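Local coordinates for pyruvate kinase 1 (PDB 4HYW), which catalyses the last step of glycolysis, transferring the phosphoryl group of phosphoenolpyruvate to ADP to give pyruvate and ATP, at residues A[210-215]-A[239-244]. Numbering follows the deposited sequence.
Sequences FASFIR and KIENHQ. With MG (magnesium ion), chain C.
Lys239 lies along Phe210, Ala211 and Ser212 where two neighbouring parallel strands of the TIM barrel, 208-211 and 235-240, reach their C-terminal ends, the side on which this fold carries its active site. Its CB and CG pass the carbonyl oxygen of Ala211; Lys239 CB lies 3.3 Å from Ala211 O. CD then sits against CA of Ser212 and O of Phe210, and a bend at chi3 (80°) brings CE and NZ to the serine hydroxyl, where Lys239 NZ donates to Ser212 OG at 2.9 Å. NZ also bonds Asp84, while Ser212 OG bonds the backbone O of Thr85, so the strand 80-84 side is tied in as well. Between backbones, Lys239 N donates to Ala211 O (3.0 Å) and Ile214 N to Lys239 O. The carboxylate of Glu241 divides its work: OE2 takes a weak bond from Phe213 N, and OE1 binds magnesium at 2.3 Å, a site completed by Asp265 and four waters. OE1 also lies at the edge of the Phe213 ring, whose CE2 lies over the rim of one face of the Arg215 guanidinium. Farther on, water 1 donates to both Ile214 O and Asn242 OD1 and accepts from Glu241 N at 2.8 Å.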
ATOM      1  N   PHE A 210     -10.869  38.613   0.937  1.00 33.43           N
ATOM      2  CA  PHE A 210     -11.802  37.514   0.872  1.00 33.36           C
ATOM      3  C   PHE A 210     -12.952  37.869  -0.054  1.00 34.49           C
ATOM      4  O   PHE A 210     -13.893  38.572   0.343  1.00 36.69           O
ATOM      5  CB  PHE A 210     -12.319  37.169   2.275  1.00 32.78           C
ATOM      6  CG  PHE A 210     -11.242  36.751   3.234  1.00 31.65           C
ATOM      7  CD1 PHE A 210      -9.982  36.431   2.786  1.00 30.98           C
ATOM      8  CD2 PHE A 210     -11.509  36.642   4.587  1.00 32.19           C
ATOM      9  CE1 PHE A 210      -9.000  36.005   3.668  1.00 30.90           C
ATOM     10  CE2 PHE A 210     -10.518  36.254   5.477  1.00 31.50           C
ATOM     11  CZ  PHE A 210      -9.264  35.927   5.013  1.00 30.17           C
ATOM     12  N   ALA A 211     -12.876  37.394  -1.291  1.00 34.72           N
ATOM     13  CA  ALA A 211     -13.823  37.790  -2.322  1.00 34.80           C
ATOM     14  C   ALA A 211     -15.107  36.969  -2.286  1.00 35.66           C
ATOM     15  O   ALA A 211     -15.100  35.774  -2.584  1.00 34.85           O
ATOM     16  CB  ALA A 211     -13.179  37.685  -3.676  1.00 35.34           C
ATOM     17  N   SER A 212     -16.224  37.652  -2.059  1.00 36.87           N
ATOM     18  CA  SER A 212     -17.512  36.998  -1.866  1.00 37.33           C
ATOM     19  C   SER A 212     -18.076  36.423  -3.147  1.00 37.46           C
ATOM     20  O   SER A 212     -17.824  36.941  -4.227  1.00 37.84           O
ATOM     21  CB  SER A 212     -18.515  37.973  -1.258  1.00 39.03           C
ATOM     22  OG  SER A 212     -18.145  38.320   0.066  1.00 41.55           O
ATOM     23  N   PHE A 213     -18.813  35.318  -3.013  1.00 37.09           N
ATOM     24  CA  PHE A 213     -19.675  34.829  -4.057  1.00 37.92           C
ATOM     25  C   PHE A 213     -18.955  34.586  -5.398  1.00 37.39           C
ATOM     26  O   PHE A 213     -19.508  34.845  -6.466  1.00 38.68           O
ATOM     27  CB  PHE A 213     -20.856  35.774  -4.235  1.00 39.58           C
ATOM     28  CG  PHE A 213     -22.070  35.124  -4.815  1.00 42.88           C
ATOM     29  CD1 PHE A 213     -22.696  34.071  -4.159  1.00 44.95           C
ATOM     30  CD2 PHE A 213     -22.652  35.626  -5.968  1.00 45.93           C
ATOM     31  CE1 PHE A 213     -23.866  33.504  -4.662  1.00 46.24           C
ATOM     32  CE2 PHE A 213     -23.809  35.046  -6.492  1.00 49.84           C
ATOM     33  CZ  PHE A 213     -24.418  33.989  -5.834  1.00 46.69           C
ATOM     34  N   ILE A 214     -17.781  33.979  -5.340  1.00 36.65           N
ATOM     35  CA  ILE A 214     -17.080  33.568  -6.554  1.00 35.36           C
ATOM     36  C   ILE A 214     -17.644  32.293  -7.152  1.00 36.66           C
ATOM     37  O   ILE A 214     -17.651  31.229  -6.507  1.00 37.47           O
ATOM     38  CB  ILE A 214     -15.601  33.364  -6.294  1.00 34.25           C
ATOM     39  CG1 ILE A 214     -14.955  34.698  -5.889  1.00 33.98           C
ATOM     40  CG2 ILE A 214     -14.935  32.761  -7.523  1.00 33.77           C
ATOM     41  CD1 ILE A 214     -14.889  35.716  -7.010  1.00 33.78           C
ATOM     42  N   ARG A 215     -18.016  32.367  -8.420  1.00 36.84           N
ATOM     43  CA  ARG A 215     -18.691  31.248  -9.084  1.00 36.52           C
ATOM     44  C   ARG A 215     -17.885  30.720 -10.255  1.00 35.42           C
ATOM     45  O   ARG A 215     -18.131  29.607 -10.718  1.00 35.85           O
ATOM     46  CB  ARG A 215     -20.079  31.687  -9.573  1.00 37.66           C
ATOM     47  CG  ARG A 215     -20.996  32.143  -8.453  1.00 39.23           C
ATOM     48  CD  ARG A 215     -21.860  33.328  -8.866  1.00 39.72           C
ATOM     49  NE  ARG A 215     -21.167  34.580  -8.614  1.00 39.94           N
ATOM     50  CZ  ARG A 215     -21.346  35.691  -9.318  1.00 39.80           C
ATOM     51  NH1 ARG A 215     -22.225  35.725 -10.296  1.00 39.74           N
ATOM     52  NH2 ARG A 215     -20.628  36.764  -9.050  1.00 40.25           N
ATOM     53  N   LYS A 239     -14.151  33.058  -1.868  1.00 32.01           N
ATOM     54  CA  LYS A 239     -15.205  32.419  -1.095  1.00 33.17           C
ATOM     55  C   LYS A 239     -16.121  31.560  -1.966  1.00 32.51           C
ATOM     56  O   LYS A 239     -16.806  32.060  -2.857  1.00 32.65           O
ATOM     57  CB  LYS A 239     -16.022  33.476  -0.342  1.00 34.61           C
ATOM     58  CG  LYS A 239     -15.189  34.247   0.664  1.00 36.73           C
ATOM     59  CD  LYS A 239     -15.878  35.510   1.132  1.00 40.07           C
ATOM     60  CE  LYS A 239     -16.938  35.236   2.194  1.00 38.59           C
ATOM     61  NZ  LYS A 239     -17.805  36.449   2.315  1.00 41.11           N
ATOM     62  N   ILE A 240     -16.161  30.270  -1.673  1.00 31.42           N
ATOM     63  CA  ILE A 240     -17.076  29.369  -2.360  1.00 31.52           C
ATOM     64  C   ILE A 240     -18.425  29.327  -1.630  1.00 31.65           C
ATOM     65  O   ILE A 240     -18.479  29.042  -0.455  1.00 30.28           O
ATOM     66  CB  ILE A 240     -16.484  27.952  -2.451  1.00 30.23           C
ATOM     67  CG1 ILE A 240     -15.117  28.007  -3.125  1.00 29.76           C
ATOM     68  CG2 ILE A 240     -17.428  27.022  -3.206  1.00 30.23           C
ATOM     69  CD1 ILE A 240     -15.133  28.643  -4.504  1.00 28.91           C
ATOM     70  N   GLU A 241     -19.498  29.695  -2.326  1.00 33.66           N
ATOM     71  CA  GLU A 241     -20.736  30.095  -1.649  1.00 34.51           C
ATOM     72  C   GLU A 241     -21.958  29.433  -2.220  1.00 33.77           C
ATOM     73  O   GLU A 241     -23.014  29.501  -1.621  1.00 33.77           O
ATOM     74  CB  GLU A 241     -20.913  31.624  -1.680  1.00 36.77           C
ATOM     75  CG  GLU A 241     -20.028  32.359  -0.696  1.00 39.28           C
ATOM     76  CD  GLU A 241     -20.476  33.784  -0.458  1.00 43.30           C
ATOM     77  OE1 GLU A 241     -21.704  34.023  -0.478  1.00 48.49           O
ATOM     78  OE2 GLU A 241     -19.607  34.671  -0.251  1.00 42.15           O
ATOM     79  N   ASN A 242     -21.829  28.824  -3.404  1.00 33.45           N
ATOM     80  CA  ASN A 242     -22.970  28.189  -4.064  1.00 32.97           C
ATOM     81  C   ASN A 242     -22.563  27.035  -4.974  1.00 32.54           C
ATOM     82  O   ASN A 242     -21.400  26.712  -5.072  1.00 32.94           O
ATOM     83  CB  ASN A 242     -23.818  29.242  -4.817  1.00 34.44           C
ATOM     84  CG  ASN A 242     -23.275  29.572  -6.220  1.00 35.48           C
ATOM     85  OD1 ASN A 242     -22.088  29.334  -6.543  1.00 34.76           O
ATOM     86  ND2 ASN A 242     -24.126  30.183  -7.036  1.00 34.34           N
ATOM     87  N   HIS A 243     -23.523  26.414  -5.632  1.00 32.80           N
ATOM     88  CA  HIS A 243     -23.263  25.193  -6.354  1.00 34.44           C
ATOM     89  C   HIS A 243     -22.274  25.409  -7.476  1.00 34.38           C
ATOM     90  O   HIS A 243     -21.470  24.530  -7.789  1.00 33.22           O
ATOM     91  CB  HIS A 243     -24.571  24.579  -6.880  1.00 37.36           C
ATOM     92  CG  HIS A 243     -24.987  25.115  -8.243  1.00 45.13           C
ATOM     93  ND1 HIS A 243     -25.592  26.349  -8.408  1.00 45.16           N
ATOM     94  CD2 HIS A 243     -24.781  24.600  -9.546  1.00 45.83           C
ATOM     95  CE1 HIS A 243     -25.801  26.572  -9.727  1.00 47.48           C
ATOM     96  NE2 HIS A 243     -25.287  25.519 -10.428  1.00 50.13           N
ATOM     97  N   GLN A 244     -22.324  26.584  -8.091  1.00 36.01           N
ATOM     98  CA  GLN A 244     -21.415  26.936  -9.174  1.00 35.81           C
ATOM     99  C   GLN A 244     -19.981  26.949  -8.692  1.00 35.11           C
ATOM    100  O   GLN A 244     -19.078  26.455  -9.369  1.00 36.55           O
ATOM    101  CB  GLN A 244     -21.719  28.334  -9.631  1.00 39.58           C
ATOM    102  CG  GLN A 244     -22.640  28.444 -10.800  1.00 42.15           C
ATOM    103  CD  GLN A 244     -22.951  29.894 -11.097  1.00 44.92           C
ATOM    104  OE1 GLN A 244     -23.661  30.600 -10.295  1.00 40.57           O
ATOM    105  NE2 GLN A 244     -22.369  30.396 -12.192  1.00 39.97           N
TER
HETATM  106 MG    MG C 501     -23.070  35.749   0.112  1.00 48.52          MG
HETATM  107  O   HOH W   1     -19.703  30.438  -4.977  0.67 23.57           O
HETATM  108  O   HOH W   2     -21.246  36.525   0.953  1.00 42.78           O
HETATM  109  O   HOH W   3     -22.475  36.627  -1.704  1.00 58.51           O
HETATM  110  O   HOH W   4     -24.572  34.454  -0.039  1.00 37.04           O
HETATM  111  O   HOH W   5     -23.832  36.795   1.813  1.00 48.24           O